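FMN reductase [NAD(P)H] (Bacillus subtilis, PDB 1ZCH) reduces flavin mononucleotide, nitroaromatic compounds, quinones, chromates and azo dyes with NADH or NADPH, as a homodimer carrying bound FMN. Local coordinates at residues 55-60 and 68-73; 62-67 and 133-138; 199-204 and 217-222. One frame throughout, in Å; residues are numbered along the deposited sequence. Where two conformers were deposited one is given.

Contact 1. Residues 55-60 and 68-73; sequences ERKKKI and PWIDQA. With FMN (flavin mononucleotide), chain D.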
loop_
_atom_site.group_PDB
_atom_site.type_symbol
_atom_site.label_atom_id
_atom_site.label_comp_id
_atom_site.label_asym_id
_atom_site.label_seq_id
_atom_site.Cartn_x
_atom_site.Cartn_y
_atom_site.Cartn_z
ATOM N N GLU A 55 15.271 -9.674 22.338
ATOM C CA GLU A 55 15.481 -11.036 21.846
ATOM C C GLU A 55 14.627 -11.379 20.627
ATOM O O GLU A 55 15.126 -11.925 19.640
ATOM C CB GLU A 55 15.199 -12.050 22.958
ATOM C CG GLU A 55 16.037 -11.859 24.212
ATOM C CD GLU A 55 17.517 -12.120 23.989
ATOM O OE1 GLU A 55 18.131 -11.433 23.146
ATOM O OE2 GLU A 55 18.068 -13.014 24.669
ATOM N N ARG A 56 13.338 -11.067 20.707
ATOM C CA ARG A 56 12.414 -11.346 19.614
ATOM C C ARG A 56 12.787 -10.543 18.368
ATOM O O ARG A 56 12.764 -11.063 17.252
ATOM C CB ARG A 56 10.979 -11.020 20.053
ATOM C CG ARG A 56 9.915 -11.261 18.987
ATOM C CD ARG A 56 8.500 -11.046 19.531
ATOM N NE ARG A 56 8.123 -12.072 20.503
ATOM C CZ ARG A 56 8.071 -11.887 21.819
ATOM N NH1 ARG A 56 8.364 -10.702 22.345
ATOM N NH2 ARG A 56 7.734 -12.894 22.615
ATOM N N LYS A 57 13.143 -9.279 18.570
ATOM C CA LYS A 57 13.518 -8.401 17.466
ATOM C C LYS A 57 14.800 -8.903 16.795
ATOM O O LYS A 57 14.954 -8.818 15.573
ATOM C CB LYS A 57 13.694 -6.968 17.990
ATOM C CG LYS A 57 13.893 -5.904 16.910
ATOM C CD LYS A 57 13.520 -4.503 17.399
ATOM C CE LYS A 57 14.331 -4.064 18.619
ATOM N NZ LYS A 57 15.797 -4.014 18.335
ATOM N N LYS A 58 15.714 -9.440 17.597
ATOM C CA LYS A 58 16.967 -9.968 17.069
ATOM C C LYS A 58 16.664 -11.167 16.169
ATOM O O LYS A 58 17.253 -11.316 15.098
ATOM C CB LYS A 58 17.891 -10.385 18.220
ATOM C CG LYS A 58 19.254 -10.904 17.789
ATOM C CD LYS A 58 20.107 -11.273 19.005
ATOM C CE LYS A 58 21.475 -11.811 18.598
ATOM N NZ LYS A 58 22.288 -12.244 19.778
ATOM N N LYS A 59 15.733 -12.013 16.601
ATOM C CA LYS A 59 15.362 -13.184 15.815
ATOM C C LYS A 59 14.750 -12.743 14.488
ATOM O O LYS A 59 15.015 -13.335 13.444
ATOM C CB LYS A 59 14.351 -14.040 16.582
ATOM C CG LYS A 59 14.863 -14.597 17.901
ATOM C CD LYS A 59 13.775 -15.385 18.614
ATOM C CE LYS A 59 14.269 -15.939 19.937
ATOM N NZ LYS A 59 15.425 -16.855 19.748
ATOM N N ILE A 60 13.920 -11.706 14.537
ATOM C CA ILE A 60 13.288 -11.190 13.328
ATOM C C ILE A 60 14.365 -10.725 12.354
ATOM O O ILE A 60 14.297 -10.999 11.154
ATOM C CB ILE A 60 12.349 -10.001 13.651
ATOM C CG1 ILE A 60 11.140 -10.498 14.449
ATOM C CG2 ILE A 60 11.903 -9.322 12.362
ATOM C CD1 ILE A 60 10.160 -9.402 14.851
ATOM N N PRO A 68 21.310 -5.381 10.314
ATOM C CA PRO A 68 21.703 -4.701 11.553
ATOM C C PRO A 68 20.825 -3.567 12.077
ATOM O O PRO A 68 20.715 -3.387 13.293
ATOM C CB PRO A 68 23.136 -4.253 11.261
ATOM C CG PRO A 68 23.135 -4.060 9.783
ATOM C CD PRO A 68 22.379 -5.269 9.306
ATOM N N TRP A 69 20.204 -2.802 11.184
ATOM C CA TRP A 69 19.359 -1.700 11.626
ATOM C C TRP A 69 18.105 -2.173 12.361
ATOM O O TRP A 69 17.539 -1.432 13.161
ATOM C CB TRP A 69 18.997 -0.791 10.443
ATOM C CG TRP A 69 18.797 -1.502 9.140
ATOM C CD1 TRP A 69 17.623 -1.990 8.635
ATOM C CD2 TRP A 69 19.804 -1.791 8.163
ATOM N NE1 TRP A 69 17.839 -2.562 7.402
ATOM C CE2 TRP A 69 19.169 -2.454 7.089
ATOM C CE3 TRP A 69 21.186 -1.553 8.092
ATOM C CZ2 TRP A 69 19.866 -2.880 5.953
ATOM C CZ3 TRP A 69 21.879 -1.977 6.962
ATOM C CH2 TRP A 69 21.217 -2.635 5.909
ATOM N N ILE A 70 17.680 -3.406 12.100
ATOM C CA ILE A 70 16.511 -3.964 12.773
ATOM C C ILE A 70 16.880 -4.206 14.239
ATOM O O ILE A 70 16.118 -3.870 15.149
ATOM C CB ILE A 70 16.077 -5.307 12.132
ATOM C CG1 ILE A 70 15.572 -5.063 10.707
ATOM C CG2 ILE A 70 14.988 -5.971 12.978
ATOM C CD1 ILE A 70 15.185 -6.330 9.960
ATOM N N ASP A 71 18.060 -4.781 14.454
ATOM C CA ASP A 71 18.557 -5.067 15.799
ATOM C C ASP A 71 18.850 -3.761 16.539
ATOM O O ASP A 71 18.564 -3.617 17.732
ATOM C CB ASP A 71 19.824 -5.917 15.722
ATOM C CG ASP A 71 20.347 -6.299 17.088
ATOM O OD1 ASP A 71 19.650 -7.050 17.806
ATOM O OD2 ASP A 71 21.452 -5.845 17.447
ATOM N N GLN A 72 19.439 -2.818 15.815
ATOM C CA GLN A 72 19.827 -1.525 16.362
ATOM C C GLN A 72 18.673 -0.617 16.788
ATOM O O GLN A 72 18.718 -0.018 17.866
ATOM C CB GLN A 72 20.711 -0.804 15.338
ATOM C CG GLN A 72 21.352 0.481 15.823
ATOM C CD GLN A 72 22.234 1.113 14.760
ATOM O OE1 GLN A 72 21.756 1.499 13.690
ATOM N NE2 GLN A 72 23.529 1.213 15.045
ATOM N N ALA A 73 17.642 -0.504 15.954
ATOM C CA ALA A 73 16.500 0.354 16.277
ATOM C C ALA A 73 15.669 -0.248 17.404
ATOM O O ALA A 73 15.563 -1.466 17.516
ATOM C CB ALA A 73 15.629 0.563 15.043
HETATM N N1 FMN D . 15.469 -1.511 2.753
HETATM C C2 FMN D . 16.282 -2.370 3.397
HETATM O O2 FMN D . 17.359 -2.042 3.817
HETATM N N3 FMN D . 15.905 -3.739 3.626
HETATM C C4 FMN D . 14.671 -4.245 3.199
HETATM O O4 FMN D . 14.396 -5.412 3.412
HETATM C C4A FMN D . 13.769 -3.314 2.510
HETATM N N5 FMN D . 12.549 -3.748 2.057
HETATM C C5A FMN D . 11.659 -2.804 1.578
HETATM C C6 FMN D . 10.320 -3.241 1.294
HETATM C C7 FMN D . 9.342 -2.351 0.859
HETATM C C7M FMN D . 7.928 -2.846 0.636
HETATM C C8 FMN D . 9.681 -0.931 0.641
HETATM C C8M FMN D . 8.652 0.085 0.215
HETATM C C9 FMN D . 11.011 -0.483 0.879
HETATM C C9A FMN D . 12.004 -1.400 1.360
HETATM N N10 FMN D . 13.375 -1.007 1.729
HETATM C C10 FMN D . 14.227 -1.908 2.318
HETATM C "C1'" FMN D . 13.813 0.409 1.497
HETATM C "C2'" FMN D . 14.141 0.698 -0.007
HETATM O "O2'" FMN D . 15.438 0.159 -0.296
HETATM C "C3'" FMN D . 14.101 2.222 -0.203
HETATM O "O3'" FMN D . 12.759 2.676 0.065
HETATM C "C4'" FMN D . 14.478 2.619 -1.651
HETATM O "O4'" FMN D . 15.831 2.265 -1.951
HETATM C "C5'" FMN D . 14.250 4.116 -1.803
HETATM O "O5'" FMN D . 15.289 4.901 -0.932
HETATM P P FMN D . 14.719 5.848 0.135
HETATM O O1P FMN D . 14.195 7.044 -0.501
HETATM O O2P FMN D . 15.797 6.217 1.033
HETATM O O3P FMN D . 13.654 5.197 0.888
HETATM O O HOH W 1 17.022 -6.451 18.833
#
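The carboxylate of D71 lies alongside the root of the K58 side chain, its OD1 3.8 Å from K58 CB, the two side chains pointing the same way. The other flat group, the indole of W69, takes no part in the contact between the helices and lies by the flavin. One of its faces carries P68 CD, 4.0 Å above the plane and offset toward the rim, while FMN O2 approaches the ring obliquely, 3.4 Å from W69 CZ2. Between the helices the contact is carried by K57. Its CG stands anti to the backbone N (chi1 -172°), which sends the chain across I70, and bends at chi3 and chi4 then fold the ammonium over the end of helix 68-72. Helices 54-63 and 68-72 form an antiparallel helical hairpin on the sheet of the nitroreductase fold, the axes of the two segments approaching to 8.5 Å at 172°, and K57 and I70 both rest on F76 of strand 75-82. Within this hairpin K57 NZ donates to A73 O at 2.7 Å, nearly in line with that carbonyl, and to I70 O at 3.2 Å, in the carbonyl plane and on a lone pair. The helix dipole would be expected to favour a positive charge at this C-terminal end. D71 O is also close to the amine, but the angle is too poor for a bond; that oxygen accepts from K54 instead. A water takes a further hydrogen bond from K57 NZ at 2.8 Å and lies within bonding distance of D71 OD1.

Contact 2. Residues 62-67 and 133-138; sequences ELAGGQ and VPIGAV. With FMN (flavin mononucleotide), chain D.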
loop_
_atom_site.group_PDB
_atom_site.type_symbol
_atom_site.label_atom_id
_atom_site.label_comp_id
_atom_site.label_asym_id
_atom_site.label_seq_id
_atom_site.Cartn_x
_atom_site.Cartn_y
_atom_site.Cartn_z
ATOM N N GLU A 62 17.382 -11.758 12.029
ATOM C CA GLU A 62 18.055 -12.911 11.444
ATOM C C GLU A 62 17.210 -13.536 10.339
ATOM O O GLU A 62 17.729 -13.941 9.299
ATOM C CB GLU A 62 18.354 -13.950 12.530
ATOM C CG GLU A 62 19.085 -13.368 13.735
ATOM C CD GLU A 62 19.528 -14.423 14.730
ATOM O OE1 GLU A 62 18.692 -15.266 15.128
ATOM O OE2 GLU A 62 20.717 -14.400 15.123
ATOM N N LEU A 63 15.905 -13.611 10.568
ATOM C CA LEU A 63 14.991 -14.180 9.587
ATOM C C LEU A 63 14.875 -13.268 8.363
ATOM O O LEU A 63 14.526 -13.723 7.270
ATOM C CB LEU A 63 13.611 -14.385 10.216
ATOM C CG LEU A 63 13.515 -15.435 11.332
ATOM C CD1 LEU A 63 12.117 -15.433 11.935
ATOM C CD2 LEU A 63 13.846 -16.806 10.768
ATOM N N ALA A 64 15.175 -11.986 8.550
ATOM C CA ALA A 64 15.101 -11.008 7.467
ATOM C C ALA A 64 16.422 -10.854 6.717
ATOM O O ALA A 64 16.634 -9.867 6.012
ATOM C CB ALA A 64 14.657 -9.656 8.018
ATOM N N GLY A 65 17.312 -11.829 6.867
ATOM C CA GLY A 65 18.588 -11.765 6.177
ATOM C C GLY A 65 19.675 -11.070 6.973
ATOM O O GLY A 65 20.708 -10.687 6.424
ATOM N N GLY A 66 19.440 -10.904 8.268
ATOM C CA GLY A 66 20.424 -10.257 9.115
ATOM C C GLY A 66 20.707 -8.817 8.735
ATOM O O GLY A 66 21.777 -8.502 8.216
ATOM N N GLN A 67 19.738 -7.942 8.984
ATOM C CA GLN A 67 19.884 -6.522 8.688
ATOM C C GLN A 67 20.074 -5.820 10.029
ATOM O O GLN A 67 19.128 -5.661 10.803
ATOM C CB GLN A 67 18.638 -6.014 7.956
ATOM C CG GLN A 67 18.411 -6.729 6.628
ATOM C CD GLN A 67 17.297 -6.117 5.801
ATOM O OE1 GLN A 67 17.271 -4.910 5.575
ATOM N NE2 GLN A 67 16.379 -6.954 5.331
ATOM N N VAL A 133 12.654 2.626 7.887
ATOM C CA VAL A 133 13.065 1.872 6.707
ATOM C C VAL A 133 12.199 0.617 6.659
ATOM O O VAL A 133 12.134 -0.145 7.626
ATOM C CB VAL A 133 14.573 1.489 6.705
ATOM C CG1 VAL A 133 14.898 0.495 7.818
ATOM C CG2 VAL A 133 14.937 0.903 5.338
ATOM N N PRO A 134 11.477 0.414 5.547
ATOM C CA PRO A 134 10.633 -0.782 5.463
ATOM C C PRO A 134 11.519 -2.011 5.299
ATOM O O PRO A 134 12.679 -1.888 4.905
ATOM C CB PRO A 134 9.777 -0.528 4.220
ATOM C CG PRO A 134 9.786 0.977 4.074
ATOM C CD PRO A 134 11.218 1.320 4.415
ATOM N N ILE A 135 10.974 -3.184 5.605
ATOM C CA ILE A 135 11.724 -4.429 5.487
ATOM C C ILE A 135 10.890 -5.475 4.747
ATOM O O ILE A 135 10.089 -6.186 5.348
ATOM C CB ILE A 135 12.110 -4.998 6.877
ATOM C CG1 ILE A 135 12.982 -3.992 7.643
ATOM C CG2 ILE A 135 12.842 -6.326 6.707
ATOM C CD1 ILE A 135 14.352 -3.745 7.027
ATOM N N GLY A 136 11.081 -5.561 3.436
ATOM C CA GLY A 136 10.331 -6.529 2.654
ATOM C C GLY A 136 10.865 -7.936 2.831
ATOM O O GLY A 136 10.193 -8.910 2.485
ATOM N N ALA A 137 12.070 -8.041 3.386
ATOM C CA ALA A 137 12.713 -9.333 3.602
ATOM C C ALA A 137 11.974 -10.239 4.585
ATOM O O ALA A 137 12.355 -11.397 4.765
ATOM C CB ALA A 137 14.152 -9.126 4.064
ATOM N N VAL A 138 10.929 -9.724 5.230
ATOM C CA VAL A 138 10.163 -10.554 6.152
ATOM C C VAL A 138 9.491 -11.674 5.360
ATOM O O VAL A 138 9.081 -12.688 5.925
ATOM C CB VAL A 138 9.072 -9.749 6.901
ATOM C CG1 VAL A 138 9.724 -8.718 7.809
ATOM C CG2 VAL A 138 8.125 -9.075 5.905
HETATM N N1 FMN D . 15.469 -1.511 2.753
HETATM C C2 FMN D . 16.282 -2.370 3.397
HETATM O O2 FMN D . 17.359 -2.042 3.817
HETATM N N3 FMN D . 15.905 -3.739 3.626
HETATM C C4 FMN D . 14.671 -4.245 3.199
HETATM O O4 FMN D . 14.396 -5.412 3.412
HETATM C C4A FMN D . 13.769 -3.314 2.510
HETATM N N5 FMN D . 12.549 -3.748 2.057
HETATM C C5A FMN D . 11.659 -2.804 1.578
HETATM C C6 FMN D . 10.320 -3.241 1.294
HETATM C C7 FMN D . 9.342 -2.351 0.859
HETATM C C7M FMN D . 7.928 -2.846 0.636
HETATM C C8 FMN D . 9.681 -0.931 0.641
HETATM C C8M FMN D . 8.652 0.085 0.215
HETATM C C9 FMN D . 11.011 -0.483 0.879
HETATM C C9A FMN D . 12.004 -1.400 1.360
HETATM N N10 FMN D . 13.375 -1.007 1.729
HETATM C C10 FMN D . 14.227 -1.908 2.318
HETATM C "C1'" FMN D . 13.813 0.409 1.497
HETATM C "C2'" FMN D . 14.141 0.698 -0.007
HETATM O "O2'" FMN D . 15.438 0.159 -0.296
HETATM C "C3'" FMN D . 14.101 2.222 -0.203
HETATM O "O3'" FMN D . 12.759 2.676 0.065
HETATM C "C4'" FMN D . 14.478 2.619 -1.651
HETATM O "O4'" FMN D . 15.831 2.265 -1.951
HETATM C "C5'" FMN D . 14.250 4.116 -1.803
HETATM O "O5'" FMN D . 15.289 4.901 -0.932
HETATM P P FMN D . 14.719 5.848 0.135
HETATM O O1P FMN D . 14.195 7.044 -0.501
HETATM O O2P FMN D . 15.797 6.217 1.033
HETATM O O3P FMN D . 13.654 5.197 0.888
HETATM O O HOH W 2 11.177 -13.772 7.458
HETATM O O HOH W 3 14.757 -13.212 4.502
#
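At the pyrimidine end of the FMN pocket, Q67 from the loop after helix 54-63 meets I135 at the end of strand 131-135 and A137 in the 3-10 turn just beyond it, and both segments grip the flavin. Q67 OE1 accepts from FMN N3 at 2.7 Å, and Q67 NE2 donates to FMN O4 at 3.2 Å. The second N-H of NE2 is held within its own loop by A64 O, almost straight (177°), with that oxygen in the amide plane. I135 CD1 packs 3.5 Å from Q67 OE1, while A137 CB nestles against the same amide, 3.4 Å from Q67 NE2. A64 CB touches both I135 CG2 and A137 CB. A water bridges the backbones, donating to L63 O and A137 O. The preceding helix ends in a Schellman motif with G65 at positive phi, which turns the chain toward Q67. From the strand side, G136 N donates to FMN N5 at 2.7 Å. A flipped amide would set an oxygen against A64 O and FMN O4, so the bonding pattern fixes OE1 toward N3-H; W69 NE1 adds a weak bond to OE1. The bond to N5, where flavins accept hydride, would probably draw electron density from the ring system and favour its reduction.

Contact 3. Residues 199-204 and 217-222; sequences AYDEQM and TRNWSQ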
loop_
_atom_site.group_PDB
_atom_site.type_symbol
_atom_site.label_atom_id
_atom_site.label_comp_id
_atom_site.label_asym_id
_atom_site.label_seq_id
_atom_site.Cartn_x
_atom_site.Cartn_y
_atom_site.Cartn_z
ATOM N N ALA A 199 17.952 8.207 -19.165
ATOM C CA ALA A 199 18.389 9.484 -18.603
ATOM C C ALA A 199 18.527 9.313 -17.092
ATOM O O ALA A 199 19.471 9.811 -16.478
ATOM C CB ALA A 199 17.375 10.577 -18.921
ATOM N N TYR A 200 17.576 8.598 -16.500
ATOM C CA TYR A 200 17.587 8.344 -15.063
ATOM C C TYR A 200 18.847 7.571 -14.687
ATOM O O TYR A 200 19.467 7.845 -13.656
ATOM C CB TYR A 200 16.337 7.545 -14.671
ATOM C CG TYR A 200 16.205 7.234 -13.191
ATOM C CD1 TYR A 200 16.391 8.224 -12.222
ATOM C CD2 TYR A 200 15.839 5.962 -12.764
ATOM C CE1 TYR A 200 16.211 7.949 -10.863
ATOM C CE2 TYR A 200 15.651 5.675 -11.410
ATOM C CZ TYR A 200 15.837 6.670 -10.465
ATOM O OH TYR A 200 15.635 6.388 -9.129
ATOM N N ASP A 201 19.232 6.613 -15.527
ATOM C CA ASP A 201 20.431 5.813 -15.262
ATOM C C ASP A 201 21.677 6.685 -15.114
ATOM O O ASP A 201 22.477 6.484 -14.197
ATOM C CB ASP A 201 20.669 4.780 -16.376
ATOM C CG ASP A 201 19.953 3.460 -16.120
ATOM O OD1 ASP A 201 19.633 3.168 -14.947
ATOM O OD2 ASP A 201 19.724 2.702 -17.090
ATOM N N GLU A 202 21.842 7.650 -16.011
ATOM C CA GLU A 202 23.006 8.529 -15.945
ATOM C C GLU A 202 22.969 9.318 -14.648
ATOM O O GLU A 202 23.990 9.489 -13.981
ATOM C CB GLU A 202 23.026 9.493 -17.131
ATOM C CG GLU A 202 22.811 8.820 -18.472
ATOM C CD GLU A 202 23.481 9.565 -19.607
ATOM O OE1 GLU A 202 23.441 10.816 -19.603
ATOM O OE2 GLU A 202 24.039 8.896 -20.505
ATOM N N GLN A 203 21.782 9.792 -14.289
ATOM C CA GLN A 203 21.605 10.553 -13.060
ATOM C C GLN A 203 21.968 9.707 -11.846
ATOM O O GLN A 203 22.649 10.176 -10.931
ATOM C CB GLN A 203 20.148 11.004 -12.926
ATOM C CG GLN A 203 19.674 11.984 -13.979
ATOM C CD GLN A 203 18.190 12.272 -13.863
ATOM O OE1 GLN A 203 17.695 12.601 -12.785
ATOM N NE2 GLN A 203 17.471 12.150 -14.973
ATOM N N MET A 204 21.506 8.460 -11.842
ATOM C CA MET A 204 21.758 7.550 -10.730
ATOM C C MET A 204 23.227 7.168 -10.564
ATOM O O MET A 204 23.734 7.120 -9.441
ATOM C CB MET A 204 20.909 6.282 -10.890
ATOM C CG MET A 204 20.973 5.322 -9.702
ATOM S SD MET A 204 20.511 6.091 -8.117
ATOM C CE MET A 204 18.716 6.196 -8.287
ATOM N N THR A 217 29.122 2.703 -8.483
ATOM C CA THR A 217 28.680 3.531 -9.598
ATOM C C THR A 217 27.549 2.889 -10.397
ATOM O O THR A 217 27.189 3.369 -11.471
ATOM C CB THR A 217 29.844 3.809 -10.561
ATOM O OG1 THR A 217 30.365 2.564 -11.048
ATOM C CG2 THR A 217 30.950 4.581 -9.850
ATOM N N ARG A 218 26.999 1.800 -9.875
ATOM C CA ARG A 218 25.909 1.093 -10.542
ATOM C C ARG A 218 24.719 2.031 -10.765
ATOM O O ARG A 218 24.397 2.845 -9.897
ATOM C CB ARG A 218 25.479 -0.102 -9.684
ATOM C CG ARG A 218 24.362 -0.938 -10.275
ATOM C CD ARG A 218 23.969 -2.093 -9.356
ATOM N NE ARG A 218 25.037 -3.079 -9.196
ATOM C CZ ARG A 218 25.834 -3.165 -8.134
ATOM N NH1 ARG A 218 25.690 -2.321 -7.121
ATOM N NH2 ARG A 218 26.774 -4.100 -8.082
ATOM N N ASN A 219 24.073 1.937 -11.925
ATOM C CA ASN A 219 22.916 2.793 -12.176
ATOM C C ASN A 219 21.636 2.077 -11.748
ATOM O O ASN A 219 21.692 1.043 -11.079
ATOM C CB ASN A 219 22.832 3.220 -13.650
ATOM C CG ASN A 219 22.735 2.051 -14.601
ATOM O OD1 ASN A 219 22.117 1.035 -14.296
ATOM N ND2 ASN A 219 23.333 2.198 -15.782
ATOM N N TRP A 220 20.485 2.624 -12.125
ATOM C CA TRP A 220 19.206 2.038 -11.736
ATOM C C TRP A 220 18.873 0.728 -12.450
ATOM O O TRP A 220 18.645 -0.291 -11.803
ATOM C CB TRP A 220 18.080 3.048 -11.967
ATOM C CG TRP A 220 16.743 2.599 -11.460
ATOM C CD1 TRP A 220 16.337 2.531 -10.154
ATOM C CD2 TRP A 220 15.622 2.189 -12.250
ATOM N NE1 TRP A 220 15.030 2.110 -10.086
ATOM C CE2 TRP A 220 14.565 1.894 -11.357
ATOM C CE3 TRP A 220 15.406 2.041 -13.628
ATOM C CZ2 TRP A 220 13.309 1.459 -11.797
ATOM C CZ3 TRP A 220 14.154 1.607 -14.069
ATOM C CH2 TRP A 220 13.121 1.324 -13.152
ATOM N N SER A 221 18.839 0.745 -13.781
ATOM C CA SER A 221 18.509 -0.474 -14.515
ATOM C C SER A 221 19.446 -1.632 -14.156
ATOM O O SER A 221 19.017 -2.787 -14.106
ATOM C CB SER A 221 18.532 -0.218 -16.029
ATOM O OG SER A 221 19.821 0.157 -16.476
ATOM N N GLN A 222 20.720 -1.331 -13.909
ATOM C CA GLN A 222 21.673 -2.376 -13.541
ATOM C C GLN A 222 21.278 -2.968 -12.191
ATOM O O GLN A 222 21.370 -4.176 -11.988
ATOM C CB GLN A 222 23.099 -1.816 -13.465
ATOM C CG GLN A 222 23.669 -1.403 -14.822
ATOM C CD GLN A 222 25.014 -0.703 -14.710
ATOM O OE1 GLN A 222 25.273 0.015 -13.744
ATOM N NE2 GLN A 222 25.867 -0.889 -15.713
#
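A capping box starts helix 220-228, and D201 of helix 190-212 binds to that same helix start through S221. Within the box, Q222 N donates to N219 OD1 at 2.8 Å, and N219 N returns a bond to Q222 OE1. D201 then uses both oxygens: OD1 accepts from S221 N at 2.8 Å on its syn lone pair, nearly straight (170°), while OD2 accepts from S221 OG at 2.6 Å, met 29° out of the carboxylate plane. The N219 amide stacks on this carboxylate, OD1 of D201 lying 3.3 Å from N219 CG. The negative charge facing the first turn would be expected to interact well with the helix dipole. Beside it, the side chains of Y200 and W220 cross at about a right angle, the ring planes 57° apart, and Y200 CE2 sits over one indole face, 3.3 Å from W220 CG. M204 CG lies 4.3 Å from W220 CB. Two polar ends lead elsewhere, Y200 OH to P174 O and W220 NE1 to N42 O of the second subunit; S221 OG, besides its bond to D201, is hydrogen-bonded to H94 NE2 of that subunit. Helix 190-212 is thus joined to the start of helix 220-228 beside the second subunit, with M204 touching K173 of the FMN site.

In the fold
Following the chain from the N terminus, helix 54-63 leads through a four-residue turn, 64-67, to helix 68-72, and contact 1 closes that short loop. Contact 2 begins at the end of helix 54-63 and in the turn after it and closes only at 133-138, across 65 residues that include helix 104-127, so the two cross. Their centres lie about 9 Å apart, and they touch through W69, I70, A64, V133 and I135, tying the hairpin to strand 131-135, outermost in this chain's sheet, around FMN. Contact 3 comes later in series, linking helices 190-212 and 220-228 with 12 residues between its segments; its centre is about 32 Å from that of contact 1 and about 25 Å from that of contact 2.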